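Local coordinates for cycloalternan-forming enzyme (PDB 5F7U), which belongs to glycoside hydrolase family 31, joining a TIM-barrel domain to beta-rich domains that include a family 6 carbohydrate-binding module, and binds glycans at several sites, at residues Y524-V529 and K575-E580; F430-N433 and D438-G441. The protein carries 1 engineered substitution. All coordinates share one frame; numbering follows the deposited sequence.

Interaction 1: residues Y524-V529 and K575-E580; sequences YLLTEV and KSINPE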
ATOM      1  N   TYR A 524       8.834  27.478 -14.538  1.00 21.31           N
ATOM      2  CA  TYR A 524       7.803  28.106 -15.365  1.00 21.06           C
ATOM      3  C   TYR A 524       6.552  27.224 -15.569  1.00 20.25           C
ATOM      4  O   TYR A 524       5.457  27.753 -15.771  1.00 20.41           O
ATOM      5  CB  TYR A 524       8.389  28.582 -16.713  1.00 21.38           C
ATOM      6  CG  TYR A 524       8.436  27.512 -17.776  1.00 20.81           C
ATOM      7  CD1 TYR A 524       9.458  26.548 -17.780  1.00 20.40           C
ATOM      8  CD2 TYR A 524       7.465  27.463 -18.796  1.00 20.83           C
ATOM      9  CE1 TYR A 524       9.498  25.554 -18.757  1.00 19.81           C
ATOM     10  CE2 TYR A 524       7.503  26.468 -19.784  1.00 20.33           C
ATOM     11  CZ  TYR A 524       8.518  25.522 -19.755  1.00 19.84           C
ATOM     12  OH  TYR A 524       8.565  24.533 -20.721  1.00 19.77           O
ATOM     13  N   LEU A 525       6.720  25.896 -15.488  1.00 19.51           N
ATOM     14  CA  LEU A 525       5.606  24.951 -15.632  1.00 19.18           C
ATOM     15  C   LEU A 525       4.606  25.127 -14.505  1.00 18.92           C
ATOM     16  O   LEU A 525       3.400  24.994 -14.704  1.00 18.90           O
ATOM     17  CB  LEU A 525       6.100  23.489 -15.689  1.00 18.06           C
ATOM     18  CG  LEU A 525       7.066  23.157 -16.852  1.00 18.50           C
ATOM     19  CD1 LEU A 525       7.755  21.818 -16.606  1.00 17.91           C
ATOM     20  CD2 LEU A 525       6.349  23.140 -18.204  1.00 18.59           C
ATOM     21  N   LEU A 526       5.130  25.465 -13.336  1.00 19.21           N
ATOM     22  CA  LEU A 526       4.316  25.669 -12.142  1.00 19.56           C
ATOM     23  C   LEU A 526       3.810  27.115 -12.047  1.00 20.69           C
ATOM     24  O   LEU A 526       2.617  27.343 -11.858  1.00 20.87           O
ATOM     25  CB  LEU A 526       5.120  25.267 -10.906  1.00 19.16           C
ATOM     26  CG  LEU A 526       5.329  23.748 -10.754  1.00 18.90           C
ATOM     27  CD1 LEU A 526       6.611  23.459 -10.002  1.00 18.81           C
ATOM     28  CD2 LEU A 526       4.164  23.087 -10.048  1.00 18.39           C
ATOM     29  N   THR A 527       4.706  28.083 -12.214  1.00 21.45           N
ATOM     30  CA  THR A 527       4.348  29.478 -11.961  1.00 22.88           C
ATOM     31  C   THR A 527       3.473  30.067 -13.081  1.00 23.76           C
ATOM     32  O   THR A 527       2.554  30.845 -12.797  1.00 24.58           O
ATOM     33  CB  THR A 527       5.595  30.352 -11.729  1.00 23.42           C
ATOM     34  OG1 THR A 527       6.450  30.262 -12.863  1.00 23.44           O
ATOM     35  CG2 THR A 527       6.366  29.873 -10.505  1.00 23.33           C
ATOM     36  N   GLU A 528       3.753  29.690 -14.334  1.00 23.65           N
ATOM     37  CA  GLU A 528       3.099  30.300 -15.501  1.00 24.00           C
ATOM     38  C   GLU A 528       2.157  29.350 -16.249  1.00 23.32           C
ATOM     39  O   GLU A 528       1.048  29.742 -16.623  1.00 23.55           O
ATOM     40  CB  GLU A 528       4.153  30.863 -16.461  1.00 25.30           C
ATOM     41  CG  GLU A 528       5.108  31.841 -15.786  1.00 26.63           C
ATOM     42  CD  GLU A 528       6.142  32.400 -16.720  1.00 28.05           C
ATOM     43  OE1 GLU A 528       5.931  33.543 -17.175  1.00 29.20           O
ATOM     44  OE2 GLU A 528       7.167  31.722 -16.989  1.00 28.06           O
ATOM     45  N   VAL A 529       2.596  28.119 -16.494  1.00 21.96           N
ATOM     46  CA  VAL A 529       1.738  27.136 -17.172  1.00 21.18           C
ATOM     47  C   VAL A 529       0.651  26.644 -16.209  1.00 20.40           C
ATOM     48  O   VAL A 529      -0.456  26.298 -16.637  1.00 20.23           O
ATOM     49  CB  VAL A 529       2.547  25.957 -17.782  1.00 20.66           C
ATOM     50  CG1 VAL A 529       1.639  25.023 -18.564  1.00 20.44           C
ATOM     51  CG2 VAL A 529       3.648  26.474 -18.699  1.00 21.20           C
ATOM     52  N   LYS A 575       5.231  21.733  -4.348  1.00 18.96           N
ATOM     53  CA  LYS A 575       4.428  22.254  -3.236  1.00 20.30           C
ATOM     54  C   LYS A 575       4.830  23.649  -2.799  1.00 20.85           C
ATOM     55  O   LYS A 575       3.974  24.449  -2.375  1.00 21.13           O
ATOM     56  CB  LYS A 575       4.494  21.291  -2.047  1.00 20.85           C
ATOM     57  CG  LYS A 575       3.319  20.353  -1.976  1.00 22.48           C
ATOM     58  CD  LYS A 575       3.223  19.657  -0.611  1.00 22.95           C
ATOM     59  CE  LYS A 575       2.475  20.503   0.400  1.00 24.30           C
ATOM     60  NZ  LYS A 575       2.136  19.760   1.661  1.00 25.13           N
ATOM     61  N   SER A 576       6.124  23.959  -2.928  1.00 21.11           N
ATOM     62  CA  SER A 576       6.642  25.282  -2.570  1.00 21.92           C
ATOM     63  C   SER A 576       6.017  26.391  -3.419  1.00 22.24           C
ATOM     64  O   SER A 576       5.846  27.519  -2.946  1.00 22.65           O
ATOM     65  CB  SER A 576       8.183  25.313  -2.616  1.00 22.08           C
ATOM     66  OG  SER A 576       8.720  25.524  -3.923  1.00 22.51           O
ATOM     67  N   ILE A 577       5.646  26.048  -4.654  1.00 21.63           N
ATOM     68  CA  ILE A 577       5.015  26.975  -5.587  1.00 21.99           C
ATOM     69  C   ILE A 577       3.488  26.848  -5.579  1.00 21.77           C
ATOM     70  O   ILE A 577       2.770  27.858  -5.558  1.00 21.76           O
ATOM     71  CB  ILE A 577       5.609  26.828  -7.015  1.00 22.31           C
ATOM     72  CG1 ILE A 577       7.080  27.291  -7.003  1.00 22.92           C
ATOM     73  CG2 ILE A 577       4.818  27.664  -8.023  1.00 22.70           C
ATOM     74  CD1 ILE A 577       7.946  26.787  -8.137  1.00 22.80           C
ATOM     75  N   ASN A 578       3.005  25.613  -5.601  1.00 20.85           N
ATOM     76  CA  ASN A 578       1.584  25.314  -5.646  1.00 20.97           C
ATOM     77  C   ASN A 578       1.253  24.379  -4.479  1.00 20.68           C
ATOM     78  O   ASN A 578       1.495  23.176  -4.584  1.00 19.55           O
ATOM     79  CB  ASN A 578       1.248  24.651  -6.995  1.00 21.18           C
ATOM     80  CG  ASN A 578      -0.218  24.226  -7.111  1.00 21.60           C
ATOM     81  OD1 ASN A 578      -1.019  24.391  -6.192  1.00 21.43           O
ATOM     82  ND2 ASN A 578      -0.565  23.662  -8.266  1.00 22.18           N
ATOM     83  N   PRO A 579       0.700  24.933  -3.371  1.00 21.27           N
ATOM     84  CA  PRO A 579       0.437  24.114  -2.184  1.00 21.09           C
ATOM     85  C   PRO A 579      -0.459  22.880  -2.432  1.00 20.84           C
ATOM     86  O   PRO A 579      -0.449  21.951  -1.615  1.00 20.45           O
ATOM     87  CB  PRO A 579      -0.243  25.090  -1.227  1.00 21.76           C
ATOM     88  CG  PRO A 579       0.238  26.437  -1.628  1.00 22.85           C
ATOM     89  CD  PRO A 579       0.455  26.374  -3.121  1.00 22.21           C
ATOM     90  N   GLU A 580      -1.199  22.870  -3.543  1.00 21.05           N
ATOM     91  CA  GLU A 580      -2.101  21.768  -3.911  1.00 21.32           C
ATOM     92  C   GLU A 580      -1.473  20.772  -4.891  1.00 19.66           C
ATOM     93  O   GLU A 580      -2.182  19.918  -5.441  1.00 18.81           O
ATOM     94  CB  GLU A 580      -3.390  22.317  -4.527  1.00 24.85           C
ATOM     95  CG  GLU A 580      -4.288  23.087  -3.578  1.00 28.91           C
ATOM     96  CD  GLU A 580      -5.489  22.262  -3.150  1.00 32.45           C
ATOM     97  OE1 GLU A 580      -6.407  22.014  -3.995  1.00 33.92           O
ATOM     98  OE2 GLU A 580      -5.513  21.855  -1.962  1.00 34.81           O
TER
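L526 and I577 mark the closest backbone approach of 524-529 and 575-580, with L526 CA 6.7 Å from I577 CA. Each segment runs from a helix into loop; Y524 O accepts from both E528 N and V529 N, and after helix 555-577 an Asx turn forms as N578 OD1 takes the amide of E580 from above its carbonyl plane, at 3.1 Å from E580 N. The side chain of I577 does most of the touching. Its gamma methyl CG2 rests against two consecutive residues of the other helix, 3.7 Å from T527 CG2 and 3.8 Å from L526 CB. The longer branch, with CG1 anti to the carbonyl carbon (chi1 -67°), carries I577 CD1 to 4.0 Å from L526 CD1. No hydrogen bond joins the segments; the close contacts are all between carbon atoms of L526, T527 and I577. L526 is buried, reaching F573 and A574 of helix 555-577 as well, while T527 lies at the exposed margin. N578 ND2 also donates to I531 O, in the loop that follows 524-529. This is the packing of neighbouring outer helices in a TIM barrel, here those leading into strands 534-536 and 584-585.

Interaction 2: residues F430-N433 and D438-G441; sequences FTFN and DPKG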
ATOM      1  N   PHE A 430       9.258  31.061 -25.260  1.00 25.42           N
ATOM      2  CA  PHE A 430       8.857  30.045 -26.242  1.00 24.67           C
ATOM      3  C   PHE A 430       7.878  30.574 -27.263  1.00 25.32           C
ATOM      4  O   PHE A 430       7.072  31.453 -26.954  1.00 26.04           O
ATOM      5  CB  PHE A 430       8.250  28.846 -25.532  1.00 23.27           C
ATOM      6  CG  PHE A 430       9.187  28.172 -24.589  1.00 22.46           C
ATOM      7  CD1 PHE A 430      10.225  27.361 -25.073  1.00 22.14           C
ATOM      8  CD2 PHE A 430       9.034  28.332 -23.211  1.00 21.97           C
ATOM      9  CE1 PHE A 430      11.091  26.719 -24.192  1.00 21.68           C
ATOM     10  CE2 PHE A 430       9.899  27.693 -22.324  1.00 21.36           C
ATOM     11  CZ  PHE A 430      10.923  26.875 -22.817  1.00 21.34           C
ATOM     12  N   THR A 431       7.999  30.069 -28.486  1.00 25.42           N
ATOM     13  CA  THR A 431       6.955  30.137 -29.494  1.00 25.42           C
ATOM     14  C   THR A 431       6.343  28.731 -29.547  1.00 24.52           C
ATOM     15  O   THR A 431       7.028  27.748 -29.854  1.00 23.83           O
ATOM     16  CB  THR A 431       7.535  30.537 -30.863  1.00 26.54           C
ATOM     17  OG1 THR A 431       8.168  31.811 -30.748  1.00 27.28           O
ATOM     18  CG2 THR A 431       6.456  30.618 -31.942  1.00 26.97           C
ATOM     19  N   PHE A 432       5.057  28.644 -29.240  1.00 23.92           N
ATOM     20  CA  PHE A 432       4.396  27.336 -29.160  1.00 23.35           C
ATOM     21  C   PHE A 432       3.746  26.975 -30.490  1.00 23.62           C
ATOM     22  O   PHE A 432       3.087  27.801 -31.101  1.00 24.48           O
ATOM     23  CB  PHE A 432       3.428  27.303 -27.982  1.00 22.76           C
ATOM     24  CG  PHE A 432       4.120  27.404 -26.652  1.00 22.57           C
ATOM     25  CD1 PHE A 432       4.863  26.324 -26.160  1.00 21.90           C
ATOM     26  CD2 PHE A 432       4.052  28.576 -25.895  1.00 22.83           C
ATOM     27  CE1 PHE A 432       5.511  26.408 -24.926  1.00 21.78           C
ATOM     28  CE2 PHE A 432       4.691  28.658 -24.660  1.00 22.64           C
ATOM     29  CZ  PHE A 432       5.418  27.579 -24.178  1.00 21.87           C
ATOM     30  N   ASN A 433       4.004  25.752 -30.948  1.00 23.33           N
ATOM     31  CA  ASN A 433       3.670  25.318 -32.301  1.00 23.75           C
ATOM     32  C   ASN A 433       3.051  23.924 -32.295  1.00 23.22           C
ATOM     33  O   ASN A 433       3.144  23.188 -31.302  1.00 22.93           O
ATOM     34  CB  ASN A 433       4.928  25.251 -33.183  1.00 24.23           C
ATOM     35  CG  ASN A 433       5.739  26.536 -33.187  1.00 24.95           C
ATOM     36  OD1 ASN A 433       5.342  27.540 -33.780  1.00 25.62           O
ATOM     37  ND2 ASN A 433       6.909  26.492 -32.558  1.00 24.89           N
ATOM     38  N   ASP A 438      -0.800  26.281 -27.265  1.00 22.29           N
ATOM     39  CA  ASP A 438      -1.071  27.128 -26.098  1.00 22.80           C
ATOM     40  C   ASP A 438      -1.133  26.273 -24.820  1.00 21.83           C
ATOM     41  O   ASP A 438      -2.230  25.981 -24.348  1.00 21.34           O
ATOM     42  CB  ASP A 438      -2.384  27.914 -26.323  1.00 24.13           C
ATOM     43  CG  ASP A 438      -2.795  28.783 -25.127  1.00 24.98           C
ATOM     44  OD1 ASP A 438      -1.973  29.071 -24.221  1.00 25.02           O
ATOM     45  OD2 ASP A 438      -3.981  29.189 -25.113  1.00 26.53           O
ATOM     46  N   PRO A 439       0.039  25.871 -24.266  1.00 21.27           N
ATOM     47  CA  PRO A 439       0.011  24.997 -23.075  1.00 20.70           C
ATOM     48  C   PRO A 439      -0.731  25.609 -21.874  1.00 20.86           C
ATOM     49  O   PRO A 439      -1.475  24.906 -21.164  1.00 20.10           O
ATOM     50  CB  PRO A 439       1.503  24.771 -22.756  1.00 20.56           C
ATOM     51  CG  PRO A 439       2.201  24.994 -24.055  1.00 20.76           C
ATOM     52  CD  PRO A 439       1.421  26.090 -24.740  1.00 21.35           C
ATOM     53  N   LYS A 440      -0.566  26.910 -21.674  1.00 22.00           N
ATOM     54  CA  LYS A 440      -1.280  27.638 -20.616  1.00 22.54           C
ATOM     55  C   LYS A 440      -2.794  27.482 -20.786  1.00 22.25           C
ATOM     56  O   LYS A 440      -3.494  27.130 -19.843  1.00 22.11           O
ATOM     57  CB  LYS A 440      -0.896  29.121 -20.676  1.00 24.25           C
ATOM     58  CG  LYS A 440      -0.995  29.859 -19.363  1.00 25.90           C
ATOM     59  CD  LYS A 440      -0.280  31.211 -19.449  1.00 27.39           C
ATOM     60  CE  LYS A 440      -1.165  32.306 -20.007  1.00 29.24           C
ATOM     61  NZ  LYS A 440      -0.559  33.655 -19.795  1.00 30.84           N
ATOM     62  N   GLY A 441      -3.300  27.722 -21.993  1.00 22.11           N
ATOM     63  CA  GLY A 441      -4.732  27.575 -22.266  1.00 21.85           C
ATOM     64  C   GLY A 441      -5.219  26.150 -22.133  1.00 21.04           C
ATOM     65  O   GLY A 441      -6.331  25.905 -21.692  1.00 20.72           O
TER
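D438 OD1 accepts from G441 N at 2.9 Å, with an N-H...O angle of 159°, and so caps the first turn of helix 439-448. CG of D438 stands anti to the backbone N (chi1 177°), which folds the carboxylate back over the helix start; the amide meets OD1 from well above the carboxylate plane. Just after this N-cap, P439 turns its ring toward F432, and the two residues make a CH-pi contact. P439 CD lies 3.7 Å from the centroid of the F432 ring and 17° off the ring normal, over the face but displaced toward the CG side of the ring, while P439 CG lies 3.6 Å from F432 CD1. F430 CB comes up against the opposite face, near the rim, so the phenyl group is held between its own chain and the proline. Y427 packs beside both segments: its ring meets that of F432, it touches D438 and P439, and its OH is hydrogen-bonded to K440 N. D438 N, in turn, is bonded to E377 OE2. With no hydrogen bond crossing between 430-433 and 438-441, the contact itself is apolar. The polar work falls to the helix start, where the N-terminal end, with G441 N donating, would be expected to favour a negatively charged D438.

Interaction 2 closes before interaction 1 opens along the chain, and both lie in one TIM-barrel domain, among its outer helices and the loop that leads into helix 439-448, their centres about 17 Å apart. Helix 439-448 runs between strands 396-399 and 452-457, helix 523-527 precedes strand 534-536, and helix 555-577 follows it, so the two contacts take in successive connections around the barrel. Segment 524-529 bridges them. Y524 meets F430, with Y524 CZ 3.6 Å from F430 CE2 and the ring planes at about 35°, and E528 O and V529 pack on K440 and P439. Helix 523-527 thus lies between the start of helix 439-448 and the end of helix 555-577, making one continuous patch of packing.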